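Peptidoglycan glycosyltransferase (Burkholderia ambifaria, PDB 5UY7) is a penicillin-binding protein whose modelled part holds a transpeptidase domain of the beta-lactamase-like fold. Local coordinates at residues 438-448 with 456-464. Sequence-based numbering, arbitrary orientation.
Sequences LETVVAPGGTS and YRVGGKSGT. With SO4 (sulfate ion), chain B.
Arg-457 takes hold of the carboxylate of Glu-439 side-on, one nitrogen to each oxygen. Arg-457 NH2 donates to the syn lone pair of Glu-439 OE2 at 2.7 Å, nearly straight at 173°, and Arg-457 NE meets OE1 of Glu-439 at 2.9 Å, also from the syn side but tilted out of the carboxylate plane. The carboxylate and guanidinium planes are nearly coplanar, 27° apart, and the bend of the arginine chain at chi3 turns NE and NH2 together onto the acid. Arg-457 NH1 forms a salt bridge with a second sulfate. At the other end, waters join the loop to the strand: one lies between Thr-447 OG1 and Lys-461 NZ, another receives both Lys-461 NZ and the backbone N of Ser-462 and also meets Ser-448 OG. Lys-461 NZ is also hydrogen-bonded to Ser-324 OG, and Ser-462 OG donates to O1 of the sulfate at 3.0 Å. Ser-270, probably the serine of the SxxK motif, binds the same sulfate. Strand 459-466 is one of the two edge strands of the five-stranded antiparallel sheet, and its Lys-461, Ser-462 and Gly-463 fit the KSG motif of penicillin-binding proteins. Helix 438-442 crosses segment 459-464 of this strand at 67°, its axis 5.6 Å away. Side-chain-free Gly-459 lets Leu-438 O come within 3.3 Å of its CA. Val-441 sets CG1 against Gly-460 O, a buried carbonyl without a polar partner, while Leu-438 CD2 lies across Lys-461 CG at 4.0 Å.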
ATOM      1  N   LEU A 438      -1.468   6.509  -8.610  1.00 13.65           N
ATOM      2  CA  LEU A 438      -2.361   5.884  -7.631  1.00 13.32           C
ATOM      3  C   LEU A 438      -3.789   6.408  -7.751  1.00 15.08           C
ATOM      4  O   LEU A 438      -4.739   5.675  -7.461  1.00 16.05           O
ATOM      5  CB  LEU A 438      -1.841   6.111  -6.212  1.00 13.28           C
ATOM      6  CG  LEU A 438      -0.581   5.341  -5.807  1.00 13.82           C
ATOM      7  CD1 LEU A 438      -0.203   5.730  -4.384  1.00 14.89           C
ATOM      8  CD2 LEU A 438      -0.762   3.819  -5.915  1.00 16.07           C
ATOM      9  N   GLU A 439      -3.962   7.670  -8.156  1.00 13.75           N
ATOM     10  CA  GLU A 439      -5.313   8.182  -8.378  1.00 14.70           C
ATOM     11  C   GLU A 439      -6.026   7.420  -9.486  1.00 16.49           C
ATOM     12  O   GLU A 439      -7.255   7.263  -9.439  1.00 17.74           O
ATOM     13  CB  GLU A 439      -5.286   9.666  -8.745  1.00 20.77           C
ATOM     14  CG  GLU A 439      -4.856  10.589  -7.650  1.00 20.23           C
ATOM     15  CD  GLU A 439      -5.103  12.055  -8.012  1.00 18.21           C
ATOM     16  OE1 GLU A 439      -6.271  12.432  -8.235  1.00 21.80           O
ATOM     17  OE2 GLU A 439      -4.111  12.800  -8.111  1.00 25.59           O
ATOM     18  N   THR A 440      -5.288   6.972 -10.516  1.00 17.50           N
ATOM     19  CA  THR A 440      -5.955   6.293 -11.625  1.00 14.80           C
ATOM     20  C   THR A 440      -6.514   4.941 -11.208  1.00 17.01           C
ATOM     21  O   THR A 440      -7.402   4.414 -11.890  1.00 19.04           O
ATOM     22  CB  THR A 440      -5.017   6.113 -12.833  1.00 18.46           C
ATOM     23  OG1 THR A 440      -4.025   5.106 -12.564  1.00 18.06           O
ATOM     24  CG2 THR A 440      -4.340   7.444 -13.205  1.00 20.94           C
ATOM     25  N   VAL A 441      -6.035   4.390 -10.090  1.00 16.64           N
ATOM     26  CA  VAL A 441      -6.480   3.077  -9.628  1.00 17.03           C
ATOM     27  C   VAL A 441      -7.963   3.097  -9.275  1.00 18.67           C
ATOM     28  O   VAL A 441      -8.677   2.111  -9.485  1.00 18.56           O
ATOM     29  CB  VAL A 441      -5.628   2.634  -8.423  1.00 17.02           C
ATOM     30  CG1 VAL A 441      -6.204   1.368  -7.800  1.00 20.63           C
ATOM     31  CG2 VAL A 441      -4.169   2.432  -8.830  1.00 17.47           C
ATOM     32  N   VAL A 442      -8.447   4.211  -8.719  1.00 18.10           N
ATOM     33  CA  VAL A 442      -9.823   4.286  -8.237  1.00 16.59           C
ATOM     34  C   VAL A 442     -10.743   5.025  -9.204  1.00 21.49           C
ATOM     35  O   VAL A 442     -11.964   5.060  -8.976  1.00 23.83           O
ATOM     36  CB  VAL A 442      -9.892   4.941  -6.839  1.00 18.44           C
ATOM     37  CG1 VAL A 442      -8.978   4.207  -5.874  1.00 18.97           C
ATOM     38  CG2 VAL A 442      -9.548   6.427  -6.927  1.00 20.43           C
ATOM     39  N   ALA A 443     -10.194   5.629 -10.271  1.00 20.12           N
ATOM     40  CA  ALA A 443     -10.949   6.302 -11.315  1.00 23.34           C
ATOM     41  C   ALA A 443     -11.419   5.297 -12.358  1.00 26.85           C
ATOM     42  O   ALA A 443     -10.912   4.172 -12.420  1.00 26.94           O
ATOM     43  CB  ALA A 443     -10.077   7.371 -11.970  1.00 23.67           C
ATOM     44  N   PRO A 444     -12.393   5.662 -13.199  1.00 26.25           N
ATOM     45  CA  PRO A 444     -12.762   4.774 -14.305  1.00 24.31           C
ATOM     46  C   PRO A 444     -11.531   4.382 -15.107  1.00 26.25           C
ATOM     47  O   PRO A 444     -10.658   5.210 -15.379  1.00 27.98           O
ATOM     48  CB  PRO A 444     -13.733   5.624 -15.131  1.00 30.63           C
ATOM     49  CG  PRO A 444     -14.333   6.565 -14.133  1.00 28.68           C
ATOM     50  CD  PRO A 444     -13.239   6.870 -13.152  1.00 29.21           C
ATOM     51  N   GLY A 445     -11.467   3.105 -15.480  1.00 28.32           N
ATOM     52  CA  GLY A 445     -10.303   2.533 -16.116  1.00 28.58           C
ATOM     53  C   GLY A 445      -9.346   1.851 -15.159  1.00 26.92           C
ATOM     54  O   GLY A 445      -8.528   1.032 -15.598  1.00 26.81           O
ATOM     55  N   GLY A 446      -9.427   2.173 -13.864  1.00 22.73           N
ATOM     56  CA  GLY A 446      -8.613   1.510 -12.864  1.00 21.27           C
ATOM     57  C   GLY A 446      -9.333   0.296 -12.298  1.00 24.11           C
ATOM     58  O   GLY A 446     -10.503   0.061 -12.582  1.00 29.36           O
ATOM     59  N   THR A 447      -8.621  -0.468 -11.470  1.00 21.79           N
ATOM     60  CA  THR A 447      -9.145  -1.755 -11.031  1.00 18.68           C
ATOM     61  C   THR A 447      -9.831  -1.717  -9.672  1.00 20.17           C
ATOM     62  O   THR A 447     -10.408  -2.736  -9.272  1.00 24.67           O
ATOM     63  CB  THR A 447      -8.032  -2.808 -10.993  1.00 28.86           C
ATOM     64  OG1 THR A 447      -6.993  -2.366 -10.119  1.00 28.64           O
ATOM     65  CG2 THR A 447      -7.471  -3.052 -12.393  1.00 32.61           C
ATOM     66  N   SER A 448      -9.810  -0.587  -8.966  1.00 20.42           N
ATOM     67  CA  SER A 448     -10.377  -0.500  -7.617  1.00 18.64           C
ATOM     68  C   SER A 448     -11.320   0.690  -7.488  1.00 20.53           C
ATOM     69  O   SER A 448     -11.144   1.550  -6.621  1.00 19.36           O
ATOM     70  CB  SER A 448      -9.256  -0.418  -6.581  1.00 19.63           C
ATOM     71  OG  SER A 448      -8.443  -1.584  -6.646  1.00 22.41           O
ATOM     72  N   TYR A 456     -13.413  13.662  -2.862  1.00 17.17           N
ATOM     73  CA  TYR A 456     -11.988  13.793  -2.575  1.00 17.81           C
ATOM     74  C   TYR A 456     -11.164  13.012  -3.578  1.00 19.02           C
ATOM     75  O   TYR A 456     -11.459  11.848  -3.858  1.00 21.29           O
ATOM     76  CB  TYR A 456     -11.661  13.289  -1.164  1.00 16.52           C
ATOM     77  CG  TYR A 456     -12.286  14.128  -0.088  1.00 17.72           C
ATOM     78  CD1 TYR A 456     -11.645  15.266   0.384  1.00 21.00           C
ATOM     79  CD2 TYR A 456     -13.531  13.806   0.439  1.00 18.95           C
ATOM     80  CE1 TYR A 456     -12.210  16.043   1.357  1.00 17.68           C
ATOM     81  CE2 TYR A 456     -14.118  14.589   1.420  1.00 22.13           C
ATOM     82  CZ  TYR A 456     -13.447  15.707   1.878  1.00 23.61           C
ATOM     83  OH  TYR A 456     -14.012  16.488   2.857  1.00 26.84           O
ATOM     84  N   ARG A 457     -10.102  13.638  -4.076  1.00 15.49           N
ATOM     85  CA  ARG A 457      -9.094  12.891  -4.810  1.00 13.87           C
ATOM     86  C   ARG A 457      -8.317  11.999  -3.858  1.00 13.99           C
ATOM     87  O   ARG A 457      -7.751  12.487  -2.876  1.00 16.53           O
ATOM     88  CB  ARG A 457      -8.146  13.852  -5.517  1.00 14.37           C
ATOM     89  CG  ARG A 457      -8.846  14.658  -6.601  1.00 17.55           C
ATOM     90  CD  ARG A 457      -7.952  15.767  -7.106  1.00 19.06           C
ATOM     91  NE  ARG A 457      -6.654  15.258  -7.548  1.00 16.39           N
ATOM     92  CZ  ARG A 457      -5.647  16.047  -7.904  1.00 14.48           C
ATOM     93  NH1 ARG A 457      -5.795  17.363  -7.880  1.00 19.21           N
ATOM     94  NH2 ARG A 457      -4.482  15.511  -8.275  1.00 17.85           N
ATOM     95  N   VAL A 458      -8.286  10.695  -4.148  1.00 13.13           N
ATOM     96  CA  VAL A 458      -7.562   9.720  -3.338  1.00 13.12           C
ATOM     97  C   VAL A 458      -6.833   8.762  -4.271  1.00 14.20           C
ATOM     98  O   VAL A 458      -7.057   8.743  -5.482  1.00 16.12           O
ATOM     99  CB  VAL A 458      -8.484   8.932  -2.382  1.00 17.25           C
ATOM    100  CG1 VAL A 458      -9.312   9.883  -1.511  1.00 16.90           C
ATOM    101  CG2 VAL A 458      -9.369   7.959  -3.173  1.00 16.42           C
ATOM    102  N   GLY A 459      -5.951   7.951  -3.692  1.00 14.69           N
ATOM    103  CA  GLY A 459      -5.315   6.902  -4.469  1.00 13.35           C
ATOM    104  C   GLY A 459      -4.768   5.848  -3.537  1.00 14.26           C
ATOM    105  O   GLY A 459      -4.529   6.106  -2.353  1.00 15.87           O
ATOM    106  N   GLY A 460      -4.568   4.657  -4.085  1.00 13.85           N
ATOM    107  CA  GLY A 460      -4.056   3.555  -3.292  1.00 14.80           C
ATOM    108  C   GLY A 460      -4.060   2.276  -4.104  1.00 15.33           C
ATOM    109  O   GLY A 460      -4.301   2.290  -5.315  1.00 18.32           O
ATOM    110  N   LYS A 461      -3.799   1.167  -3.410  1.00 13.54           N
ATOM    111  CA  LYS A 461      -3.733  -0.137  -4.056  1.00 15.20           C
ATOM    112  C   LYS A 461      -4.367  -1.214  -3.198  1.00 19.72           C
ATOM    113  O   LYS A 461      -4.178  -1.247  -1.976  1.00 17.97           O
ATOM    114  CB  LYS A 461      -2.283  -0.564  -4.335  1.00 23.08           C
ATOM    115  CG  LYS A 461      -1.721  -0.100  -5.640  1.00 25.85           C
ATOM    116  CD  LYS A 461      -2.507  -0.608  -6.831  1.00 17.03           C
ATOM    117  CE  LYS A 461      -2.241  -2.062  -7.131  1.00 28.88           C
ATOM    118  NZ  LYS A 461      -3.176  -2.527  -8.174  1.00 36.37           N
ATOM    119  N   SER A 462      -5.076  -2.118  -3.865  1.00 19.44           N
ATOM    120  CA  SER A 462      -5.580  -3.335  -3.250  0.63 20.41           C
ATOM    121  C   SER A 462      -4.571  -4.463  -3.422  1.00 20.12           C
ATOM    122  O   SER A 462      -3.734  -4.451  -4.332  1.00 21.48           O
ATOM    123  CB  SER A 462      -6.915  -3.744  -3.875  0.63 23.45           C
ATOM    124  OG  SER A 462      -6.731  -4.167  -5.214  0.63 22.87           O
ATOM    125  N   GLY A 463      -4.657  -5.439  -2.529  1.00 19.42           N
ATOM    126  CA  GLY A 463      -3.847  -6.641  -2.632  1.00 21.90           C
ATOM    127  C   GLY A 463      -4.581  -7.791  -1.985  1.00 25.01           C
ATOM    128  O   GLY A 463      -5.382  -7.597  -1.064  1.00 21.08           O
ATOM    129  N   THR A 464      -4.317  -9.004  -2.475  1.00 24.68           N
ATOM    130  CA  THR A 464      -4.946 -10.198  -1.929  1.00 27.24           C
ATOM    131  C   THR A 464      -3.885 -11.239  -1.605  1.00 30.04           C
ATOM    132  O   THR A 464      -2.970 -11.474  -2.397  1.00 29.24           O
ATOM    133  CB  THR A 464      -5.969 -10.794  -2.904  1.00 36.32           C
ATOM    134  OG1 THR A 464      -5.299 -11.225  -4.092  1.00 47.02           O
ATOM    135  CG2 THR A 464      -7.018  -9.766  -3.275  1.00 32.27           C
TER
HETATM  136  S   SO4 B 701      -5.678  -7.745  -6.428  1.00 36.53           S
HETATM  137  O1  SO4 B 701      -6.070  -7.047  -5.199  1.00 39.48           O
HETATM  138  O2  SO4 B 701      -6.123  -6.986  -7.590  1.00 40.28           O
HETATM  139  O3  SO4 B 701      -6.311  -9.061  -6.429  1.00 46.73           O
HETATM  140  O4  SO4 B 701      -4.236  -7.936  -6.520  1.00 36.34           O
HETATM  141  O   HOH W   1      -4.761  -0.940  -9.926  1.00 22.54           O
HETATM  142  O   HOH W   2      -9.394  -3.907  -6.232  1.00 37.37           O
HETATM  143  O   HOH W   3      -6.685  -4.573  -8.563  1.00 43.48           O
HETATM  144  O   HOH W   4      -5.765  -1.742  -6.752  1.00 20.39           O